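Transcriptional regulatory protein RcsB (Salmonella typhimurium, PDB 5O8Y) probably acts as the response regulator of the Rcs signalling system, binding regulatory DNA with or without RcsA to control the transcription of numerous genes. Local coordinates at residues M4-A9 with E27-V32; M88-A93 with L108-P113; R160-G165 with A200-L205. One frame throughout, in Å; residues are numbered along the deposited sequence.

Contact 1 (M4-A9 with E27-V32); sequences MNVIIA and EWVNVV
Met4 pairs with the incoming strand through both of its backbone polar atoms: its N donates to Trp28 O (3.0 Å) and its O accepts from Asn30 N (3.0 Å). With CG anti to the backbone N (chi1 174°), its chain rises on the sheet face shared with Val6 and Val29, and SD comes to the edge of the Trp28 indole, near the ring plane and 4.4 Å from CZ3. Leu120 and Gln124 of helix 112-124 touch both side chains. Asn5 lies on the other face, alongside Asn30, with the two amide planes 63° apart. Asn30 ND2 makes a weak bond to Asn5 OD1 (3.4 Å); the other end of the Asn5 amide, ND2, donates to Asp49 O. The Val32 side chain crosses that of Asn5 at about a right angle, CG1 lying 3.8 Å from Asn5 ND2. Val6 continues the parallel ladder: its N bonds Asn30 O at 2.9 Å, and its O takes a nearly straight bond from Val32 N. On the first face its CG2 meets Val29 CG1. Farther along, Ile8 CD1 packs on Val31 CG1 (4.0 Å) beneath Leu16, Ile19 and Leu23 of helix 13-24, the connecting helix of this beta-alpha-beta unit of the receiver domain. Backbone bonds thus set the register, one face seals apolar against helices, and the other carries a polar asparagine pair joined by one weak bond.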
loop_
_atom_site.group_PDB
_atom_site.type_symbol
_atom_site.label_atom_id
_atom_site.label_comp_id
_atom_site.label_asym_id
_atom_site.label_seq_id
_atom_site.Cartn_x
_atom_site.Cartn_y
_atom_site.Cartn_z
ATOM N N MET F 4 -8.494 -17.337 -36.851
ATOM C CA MET F 4 -7.831 -16.488 -35.859
ATOM C C MET F 4 -6.711 -15.710 -36.543
ATOM O O MET F 4 -5.818 -16.306 -37.149
ATOM C CB MET F 4 -7.266 -17.369 -34.739
ATOM C CG MET F 4 -6.409 -16.667 -33.690
ATOM S SD MET F 4 -5.800 -17.837 -32.455
ATOM C CE MET F 4 -7.174 -17.884 -31.312
ATOM N N ASN F 5 -6.769 -14.386 -36.462
ATOM C CA ASN F 5 -5.677 -13.544 -36.935
ATOM C C ASN F 5 -4.623 -13.392 -35.832
ATOM O O ASN F 5 -4.958 -13.331 -34.640
ATOM C CB ASN F 5 -6.187 -12.178 -37.408
ATOM C CG ASN F 5 -6.923 -12.250 -38.737
ATOM O OD1 ASN F 5 -7.104 -13.325 -39.318
ATOM N ND2 ASN F 5 -7.342 -11.090 -39.232
ATOM N N VAL F 6 -3.359 -13.317 -36.248
ATOM C CA VAL F 6 -2.210 -13.377 -35.349
ATOM C C VAL F 6 -1.145 -12.375 -35.818
ATOM O O VAL F 6 -0.954 -12.165 -37.013
ATOM C CB VAL F 6 -1.686 -14.843 -35.298
ATOM C CG1 VAL F 6 -0.192 -14.946 -35.069
ATOM C CG2 VAL F 6 -2.430 -15.639 -34.236
ATOM N N ILE F 7 -0.461 -11.757 -34.861
ATOM C CA ILE F 7 0.723 -10.940 -35.131
ATOM C C ILE F 7 1.912 -11.659 -34.508
ATOM O O ILE F 7 1.792 -12.198 -33.406
ATOM C CB ILE F 7 0.601 -9.535 -34.504
ATOM C CG1 ILE F 7 -0.649 -8.817 -35.015
ATOM C CG2 ILE F 7 1.837 -8.698 -34.809
ATOM C CD1 ILE F 7 -1.163 -7.765 -34.060
ATOM N N ILE F 8 3.052 -11.663 -35.201
ATOM C CA ILE F 8 4.268 -12.302 -34.681
ATOM C C ILE F 8 5.407 -11.296 -34.590
ATOM O O ILE F 8 5.544 -10.425 -35.447
ATOM C CB ILE F 8 4.692 -13.562 -35.484
ATOM C CG1 ILE F 8 4.946 -13.246 -36.962
ATOM C CG2 ILE F 8 3.622 -14.641 -35.375
ATOM C CD1 ILE F 8 5.384 -14.458 -37.763
ATOM N N ALA F 9 6.190 -11.407 -33.522
ATOM C CA ALA F 9 7.339 -10.535 -33.296
ATOM C C ALA F 9 8.508 -11.340 -32.726
ATOM O O ALA F 9 8.367 -12.042 -31.724
ATOM C CB ALA F 9 6.971 -9.386 -32.367
ATOM N N GLU F 27 -4.442 -24.122 -41.226
ATOM C CA GLU F 27 -5.470 -23.451 -42.050
ATOM C C GLU F 27 -6.393 -22.469 -41.299
ATOM O O GLU F 27 -6.932 -21.549 -41.909
ATOM C CB GLU F 27 -6.296 -24.493 -42.835
ATOM C CG GLU F 27 -7.097 -25.495 -41.991
ATOM C CD GLU F 27 -7.523 -26.746 -42.758
ATOM O OE1 GLU F 27 -6.830 -27.159 -43.719
ATOM O OE2 GLU F 27 -8.560 -27.338 -42.386
ATOM N N TRP F 28 -6.544 -22.656 -39.988
ATOM C CA TRP F 28 -7.356 -21.768 -39.136
ATOM C C TRP F 28 -6.569 -20.624 -38.453
ATOM O O TRP F 28 -7.156 -19.848 -37.697
ATOM C CB TRP F 28 -8.133 -22.584 -38.088
ATOM C CG TRP F 28 -7.289 -23.450 -37.193
ATOM C CD1 TRP F 28 -6.911 -24.744 -37.428
ATOM C CD2 TRP F 28 -6.733 -23.094 -35.922
ATOM N NE1 TRP F 28 -6.146 -25.210 -36.386
ATOM C CE2 TRP F 28 -6.019 -24.220 -35.448
ATOM C CE3 TRP F 28 -6.761 -21.931 -35.136
ATOM C CZ2 TRP F 28 -5.340 -24.219 -34.217
ATOM C CZ3 TRP F 28 -6.087 -21.932 -33.912
ATOM C CH2 TRP F 28 -5.383 -23.068 -33.468
ATOM N N VAL F 29 -5.264 -20.515 -38.717
ATOM C CA VAL F 29 -4.438 -19.399 -38.231
ATOM C C VAL F 29 -3.932 -18.594 -39.431
ATOM O O VAL F 29 -3.427 -19.163 -40.394
ATOM C CB VAL F 29 -3.245 -19.895 -37.391
ATOM C CG1 VAL F 29 -2.355 -18.735 -36.961
ATOM C CG2 VAL F 29 -3.734 -20.665 -36.174
ATOM N N ASN F 30 -4.069 -17.271 -39.348
ATOM C CA ASN F 30 -3.687 -16.344 -40.409
ATOM C C ASN F 30 -2.764 -15.275 -39.801
ATOM O O ASN F 30 -3.167 -14.537 -38.900
ATOM C CB ASN F 30 -4.958 -15.701 -40.994
ATOM C CG ASN F 30 -4.684 -14.785 -42.186
ATOM O OD1 ASN F 30 -3.908 -15.120 -43.081
ATOM N ND2 ASN F 30 -5.346 -13.630 -42.210
ATOM N N VAL F 31 -1.522 -15.217 -40.275
ATOM C CA VAL F 31 -0.553 -14.225 -39.818
ATOM C C VAL F 31 -0.782 -12.938 -40.605
ATOM O O VAL F 31 -0.675 -12.953 -41.826
ATOM C CB VAL F 31 0.901 -14.713 -40.017
ATOM C CG1 VAL F 31 1.903 -13.642 -39.591
ATOM C CG2 VAL F 31 1.143 -16.007 -39.251
ATOM N N VAL F 32 -1.088 -11.837 -39.905
ATOM C CA VAL F 32 -1.335 -10.517 -40.554
ATOM C C VAL F 32 -0.260 -9.459 -40.295
ATOM O O VAL F 32 -0.368 -8.343 -40.799
ATOM C CB VAL F 32 -2.724 -9.929 -40.208
ATOM C CG1 VAL F 32 -3.819 -10.887 -40.650
ATOM C CG2 VAL F 32 -2.858 -9.593 -38.723
#

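Contact 2 (M88-A93 with L108-P113); sequences MNNNPA and LKQGAP. With SO4 (sulfate ion), chain R.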
loop_
_atom_site.group_PDB
_atom_site.type_symbol
_atom_site.label_atom_id
_atom_site.label_comp_id
_atom_site.label_asym_id
_atom_site.label_seq_id
_atom_site.Cartn_x
_atom_site.Cartn_y
_atom_site.Cartn_z
ATOM N N MET F 88 13.296 -18.453 -25.859
ATOM C CA MET F 88 14.362 -19.418 -25.571
ATOM C C MET F 88 14.777 -19.401 -24.100
ATOM O O MET F 88 15.451 -20.329 -23.656
ATOM C CB MET F 88 15.614 -19.138 -26.424
ATOM C CG MET F 88 15.795 -20.055 -27.620
ATOM S SD MET F 88 17.430 -19.831 -28.351
ATOM C CE MET F 88 17.372 -18.098 -28.823
ATOM N N ASN F 89 14.418 -18.349 -23.361
ATOM C CA ASN F 89 14.856 -18.211 -21.969
ATOM C C ASN F 89 14.233 -19.303 -21.100
ATOM O O ASN F 89 13.012 -19.398 -21.001
ATOM C CB ASN F 89 14.499 -16.831 -21.417
ATOM C CG ASN F 89 15.385 -16.416 -20.265
ATOM O OD1 ASN F 89 15.631 -17.189 -19.325
ATOM N ND2 ASN F 89 15.872 -15.184 -20.327
ATOM N N ASN F 90 15.084 -20.131 -20.498
ATOM C CA ASN F 90 14.647 -21.244 -19.653
ATOM C C ASN F 90 14.848 -20.972 -18.152
ATOM O O ASN F 90 14.654 -21.871 -17.329
ATOM C CB ASN F 90 15.390 -22.523 -20.068
ATOM C CG ASN F 90 14.967 -23.024 -21.440
ATOM O OD1 ASN F 90 13.934 -23.685 -21.585
ATOM N ND2 ASN F 90 15.775 -22.733 -22.451
ATOM N N ASN F 91 15.206 -19.738 -17.793
ATOM C CA ASN F 91 15.487 -19.394 -16.398
ATOM C C ASN F 91 14.163 -19.292 -15.619
ATOM O O ASN F 91 13.327 -18.445 -15.949
ATOM C CB ASN F 91 16.290 -18.090 -16.299
ATOM C CG ASN F 91 17.169 -18.038 -15.061
ATOM O OD1 ASN F 91 16.722 -18.307 -13.937
ATOM N ND2 ASN F 91 18.434 -17.705 -15.262
ATOM N N PRO F 92 13.963 -20.155 -14.593
ATOM C CA PRO F 92 12.671 -20.208 -13.883
ATOM C C PRO F 92 12.156 -18.876 -13.342
ATOM O O PRO F 92 10.960 -18.616 -13.429
ATOM C CB PRO F 92 12.945 -21.176 -12.731
ATOM C CG PRO F 92 14.033 -22.047 -13.231
ATOM C CD PRO F 92 14.911 -21.140 -14.035
ATOM N N ALA F 93 13.047 -18.042 -12.810
ATOM C CA ALA F 93 12.653 -16.741 -12.267
ATOM C C ALA F 93 12.145 -15.785 -13.359
ATOM O O ALA F 93 11.231 -14.998 -13.112
ATOM C CB ALA F 93 13.799 -16.115 -11.481
ATOM N N LEU F 108 7.929 -22.378 -24.824
ATOM C CA LEU F 108 9.374 -22.466 -25.023
ATOM C C LEU F 108 9.618 -22.874 -26.469
ATOM O O LEU F 108 8.917 -23.739 -26.993
ATOM C CB LEU F 108 10.005 -23.471 -24.070
ATOM C CG LEU F 108 9.789 -23.197 -22.582
ATOM C CD1 LEU F 108 10.377 -24.324 -21.746
ATOM C CD2 LEU F 108 10.390 -21.859 -22.180
ATOM N N LYS F 109 10.600 -22.242 -27.103
ATOM C CA LYS F 109 10.863 -22.433 -28.535
ATOM C C LYS F 109 11.211 -23.871 -28.920
ATOM O O LYS F 109 10.836 -24.326 -30.001
ATOM C CB LYS F 109 11.951 -21.472 -29.016
ATOM C CG LYS F 109 11.422 -20.064 -29.186
ATOM C CD LYS F 109 12.502 -19.053 -29.498
ATOM C CE LYS F 109 11.863 -17.761 -29.989
ATOM N NZ LYS F 109 12.825 -16.642 -30.139
ATOM N N GLN F 110 11.905 -24.578 -28.032
ATOM C CA GLN F 110 12.233 -25.990 -28.246
ATOM C C GLN F 110 11.001 -26.900 -28.433
ATOM O O GLN F 110 11.079 -27.907 -29.139
ATOM C CB GLN F 110 13.155 -26.526 -27.130
ATOM C CG GLN F 110 12.616 -26.424 -25.703
ATOM C CD GLN F 110 13.180 -25.253 -24.905
ATOM O OE1 GLN F 110 13.467 -24.174 -25.448
ATOM N NE2 GLN F 110 13.329 -25.460 -23.596
ATOM N N GLY F 111 9.873 -26.537 -27.817
ATOM C CA GLY F 111 8.600 -27.249 -27.995
ATOM C C GLY F 111 7.606 -26.591 -28.946
ATOM O O GLY F 111 6.490 -27.070 -29.082
ATOM N N ALA F 112 8.015 -25.528 -29.635
ATOM C CA ALA F 112 7.092 -24.684 -30.409
ATOM C C ALA F 112 6.303 -25.385 -31.530
ATOM O O ALA F 112 5.134 -25.060 -31.731
ATOM C CB ALA F 112 7.828 -23.467 -30.969
ATOM N N PRO F 113 6.923 -26.343 -32.259
ATOM C CA PRO F 113 6.183 -27.033 -33.333
ATOM C C PRO F 113 4.820 -27.646 -32.937
ATOM O O PRO F 113 3.887 -27.618 -33.753
ATOM C CB PRO F 113 7.162 -28.120 -33.777
ATOM C CG PRO F 113 8.502 -27.513 -33.526
ATOM C CD PRO F 113 8.344 -26.743 -32.250
HETATM S S SO4 R . 14.221 -14.947 -26.891
HETATM O O1 SO4 R . 13.964 -15.685 -28.132
HETATM O O2 SO4 R . 15.085 -13.802 -27.194
HETATM O O3 SO4 R . 12.958 -14.484 -26.263
HETATM O O4 SO4 R . 14.932 -15.849 -25.962
#
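Different chi1 settings bring the amides of Asn90 and Gln110 together. Asn90 sets CG beside its own backbone N, anti to the carbonyl carbon (chi1 -69°), whereas Gln110 places CG between N and carbonyl carbon and then bends at chi2. The two amides arrive from opposite directions with their planes 43° apart, and Gln110 NE2 donates to Asn90 OD1 at 2.7 Å. The oxygen lies in the amide plane of Gln110, while the donor approaches Asn90 at a C=O...N angle of 128° and somewhat tilted from its carbonyl plane. Leu108 supplies the apolar side of this junction: CD1 rests 3.6 Å from Asn90 OD1, and CD2 lies 3.8 Å from Asn89 O. Lys109, extended beyond CG, runs past Met88, its CD being 3.9 Å from Met88 CG and 3.8 Å from Met88 N. Its NZ ends in salt bridges with Asp10 and with Asp56, the predicted phosphorylation site. A sulfate ion, probably from the crystallisation liquor, sits beside it; O4 accepts from Met88 N (3.1 Å), and Ser58, Thr87 and Leu57 bind the same ion. The modelled Lys109 NZ to sulfate O1 distance is too short to be trusted. An anion held beside Asp56 is consistent with the phosphoryl-binding site of receiver domains. Asn89 OD1 takes the backbone N of Asn91 at 3.0 Å, an Asx turn just ahead of helix 92-99. The contact thus joins two loops at the C-terminal ends of the parallel strands, one leading from strand 82-87 into helix 92-99, the other from strand 105-108 through a 3-10 turn into helix 112-124, with helix 132-139 packed on Leu108 and Asn90.

Contact 3 (R160-G165 with A200-L205); sequences RLFAEG and ALLNYL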
loop_
_atom_site.group_PDB
_atom_site.type_symbol
_atom_site.label_atom_id
_atom_site.label_comp_id
_atom_site.label_asym_id
_atom_site.label_seq_id
_atom_site.Cartn_x
_atom_site.Cartn_y
_atom_site.Cartn_z
ATOM N N ARG F 160 16.562 -16.856 10.522
ATOM C CA ARG F 160 15.599 -15.933 11.121
ATOM C C ARG F 160 16.272 -15.079 12.192
ATOM O O ARG F 160 16.187 -13.847 12.146
ATOM C CB ARG F 160 14.393 -16.677 11.705
ATOM C CG ARG F 160 13.225 -15.763 12.062
ATOM C CD ARG F 160 12.121 -16.496 12.811
ATOM N NE ARG F 160 12.567 -16.970 14.122
ATOM C CZ ARG F 160 12.768 -16.201 15.197
ATOM N NH1 ARG F 160 12.566 -14.885 15.165
ATOM N NH2 ARG F 160 13.180 -16.758 16.331
ATOM N N LEU F 161 16.970 -15.733 13.125
ATOM C CA LEU F 161 17.660 -15.025 14.205
ATOM C C LEU F 161 18.777 -14.131 13.673
ATOM O O LEU F 161 18.975 -13.019 14.178
ATOM C CB LEU F 161 18.217 -16.002 15.246
ATOM C CG LEU F 161 17.184 -16.727 16.111
ATOM C CD1 LEU F 161 17.873 -17.796 16.945
ATOM C CD2 LEU F 161 16.424 -15.759 17.010
ATOM N N PHE F 162 19.492 -14.596 12.651
ATOM C CA PHE F 162 20.506 -13.755 11.992
ATOM C C PHE F 162 19.890 -12.474 11.407
ATOM O O PHE F 162 20.449 -11.388 11.567
ATOM C CB PHE F 162 21.268 -14.519 10.904
ATOM C CG PHE F 162 22.566 -13.876 10.528
ATOM C CD1 PHE F 162 23.653 -13.932 11.397
ATOM C CD2 PHE F 162 22.705 -13.191 9.324
ATOM C CE1 PHE F 162 24.853 -13.316 11.078
ATOM C CE2 PHE F 162 23.909 -12.581 8.993
ATOM C CZ PHE F 162 24.984 -12.642 9.870
ATOM N N ALA F 163 18.737 -12.611 10.757
ATOM C CA ALA F 163 17.991 -11.460 10.219
ATOM C C ALA F 163 17.503 -10.510 11.329
ATOM O O ALA F 163 17.500 -9.296 11.152
ATOM C CB ALA F 163 16.814 -11.934 9.367
ATOM N N GLU F 164 17.132 -11.073 12.478
ATOM C CA GLU F 164 16.743 -10.277 13.649
ATOM C C GLU F 164 17.890 -9.512 14.328
ATOM O O GLU F 164 17.635 -8.646 15.169
ATOM C CB GLU F 164 16.030 -11.155 14.686
ATOM C CG GLU F 164 14.703 -11.745 14.219
ATOM C CD GLU F 164 13.557 -10.746 14.183
ATOM O OE1 GLU F 164 12.396 -11.204 14.087
ATOM O OE2 GLU F 164 13.791 -9.515 14.246
ATOM N N GLY F 165 19.137 -9.824 13.976
ATOM C CA GLY F 165 20.315 -9.135 14.517
ATOM C C GLY F 165 21.147 -9.925 15.523
ATOM O O GLY F 165 21.998 -9.348 16.194
ATOM N N ALA F 200 24.962 -9.906 1.365
ATOM C CA ALA F 200 24.086 -10.556 0.394
ATOM C C ALA F 200 23.002 -11.400 1.057
ATOM O O ALA F 200 21.858 -11.385 0.608
ATOM C CB ALA F 200 24.903 -11.410 -0.570
ATOM N N LEU F 201 23.356 -12.133 2.116
ATOM C CA LEU F 201 22.372 -12.946 2.854
ATOM C C LEU F 201 21.261 -12.077 3.472
ATOM O O LEU F 201 20.095 -12.430 3.383
ATOM C CB LEU F 201 23.059 -13.803 3.935
ATOM C CG LEU F 201 22.197 -14.605 4.924
ATOM C CD1 LEU F 201 21.325 -15.639 4.237
ATOM C CD2 LEU F 201 23.086 -15.286 5.953
ATOM N N LEU F 202 21.627 -10.951 4.078
ATOM C CA LEU F 202 20.650 -10.070 4.757
ATOM C C LEU F 202 19.758 -9.289 3.790
ATOM O O LEU F 202 18.560 -9.154 4.046
ATOM C CB LEU F 202 21.344 -9.109 5.729
ATOM C CG LEU F 202 21.870 -9.781 7.006
ATOM C CD1 LEU F 202 22.887 -8.897 7.702
ATOM C CD2 LEU F 202 20.745 -10.149 7.963
ATOM N N ASN F 203 20.328 -8.780 2.692
ATOM C CA ASN F 203 19.516 -8.190 1.604
ATOM C C ASN F 203 18.516 -9.197 1.034
ATOM O O ASN F 203 17.358 -8.856 0.798
ATOM C CB ASN F 203 20.391 -7.655 0.467
ATOM C CG ASN F 203 21.132 -6.377 0.828
ATOM O OD1 ASN F 203 22.188 -6.092 0.259
ATOM N ND2 ASN F 203 20.588 -5.599 1.759
ATOM N N TYR F 204 18.965 -10.433 0.834
ATOM C CA TYR F 204 18.100 -11.523 0.364
ATOM C C TYR F 204 16.954 -11.779 1.343
ATOM O O TYR F 204 15.807 -11.929 0.930
ATOM C CB TYR F 204 18.921 -12.808 0.186
ATOM C CG TYR F 204 18.393 -13.804 -0.825
ATOM C CD1 TYR F 204 17.339 -14.666 -0.509
ATOM C CD2 TYR F 204 18.985 -13.917 -2.094
ATOM C CE1 TYR F 204 16.875 -15.596 -1.438
ATOM C CE2 TYR F 204 18.533 -14.840 -3.026
ATOM C CZ TYR F 204 17.481 -15.679 -2.698
ATOM O OH TYR F 204 17.042 -16.595 -3.628
ATOM N N LEU F 205 17.277 -11.822 2.637
ATOM C CA LEU F 205 16.284 -12.047 3.700
ATOM C C LEU F 205 15.306 -10.880 3.930
ATOM O O LEU F 205 14.259 -11.080 4.543
ATOM C CB LEU F 205 16.986 -12.405 5.020
ATOM C CG LEU F 205 17.653 -13.783 5.060
ATOM C CD1 LEU F 205 18.690 -13.859 6.168
ATOM C CD2 LEU F 205 16.623 -14.886 5.226
#
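The Phe162 ring is approached obliquely by two leucines, its CD2 lying 3.9 Å from Leu202 CD2 and 4.0 Å from Leu201 CD2, while Lys186 makes a cation-pi interaction with the same ring. The other flat group, the Arg160 guanidinium, meets Glu164 OE1 at its edge and in its plane, a long salt bridge of 3.8 Å from NH1. These residues belong to the LuxR-type helix-turn-helix domain, in which helix 153-164 packs against the final helix 198-205, the predicted DNA-binding motif 168-187 lying between them in the sequence. The short helical segments pass nearly at right angles (97°) with axes 10.2 Å apart, so few residues meet. Phe162, its CG anti to the backbone N (chi1 -161°), projects toward the other helix, and the Leu202 side chain crosses it at about a right angle, with CG 4.0 Å from Phe162 CE2. Leu201 reaches the ring from the neighbouring position and also touches Met190 and Leu193 of helix 179-193, bringing a third helix into this core. Near the C-terminal end of helix 153-164 the polar side chains serve the assembly: Arg160, already paired with Glu157, forms a salt bridge to Asp66 of the second subunit, and Glu164 bonds Thr69 of that subunit. Gly165 closes the helix in a Schellman motif, with positive phi (107°) and its N bonded to Phe162 O. Ala163 CB touches Leu205 CD1 at 4.2 Å, and Leu202 CD2 sits against the main chain, 3.8 Å from both Phe162 O and Ala163 CA.

Following the chain from its N terminus, the three contacts close three successive loops that neither nest nor cross. Contact 1 closes the first beta-alpha-beta unit around helix 13-24 at one outer strand of the sheet. Contact 2, about 21 Å away between centres, closes the loop that holds helix 92-99 and strand 105-108, beside the sulfate in the same receiver domain. Contact 3 closes around helices 168-175 and 179-193 in the DNA-binding domain, its centre about 50 Å from that of contact 1 and about 34 Å from that of contact 2. Contacts 2 and 3 are nevertheless linked through the second subunit: Asn89 makes a weak hydrogen bond to Gly165 of the second subunit, and Ala93 packs on that subunit's Leu202.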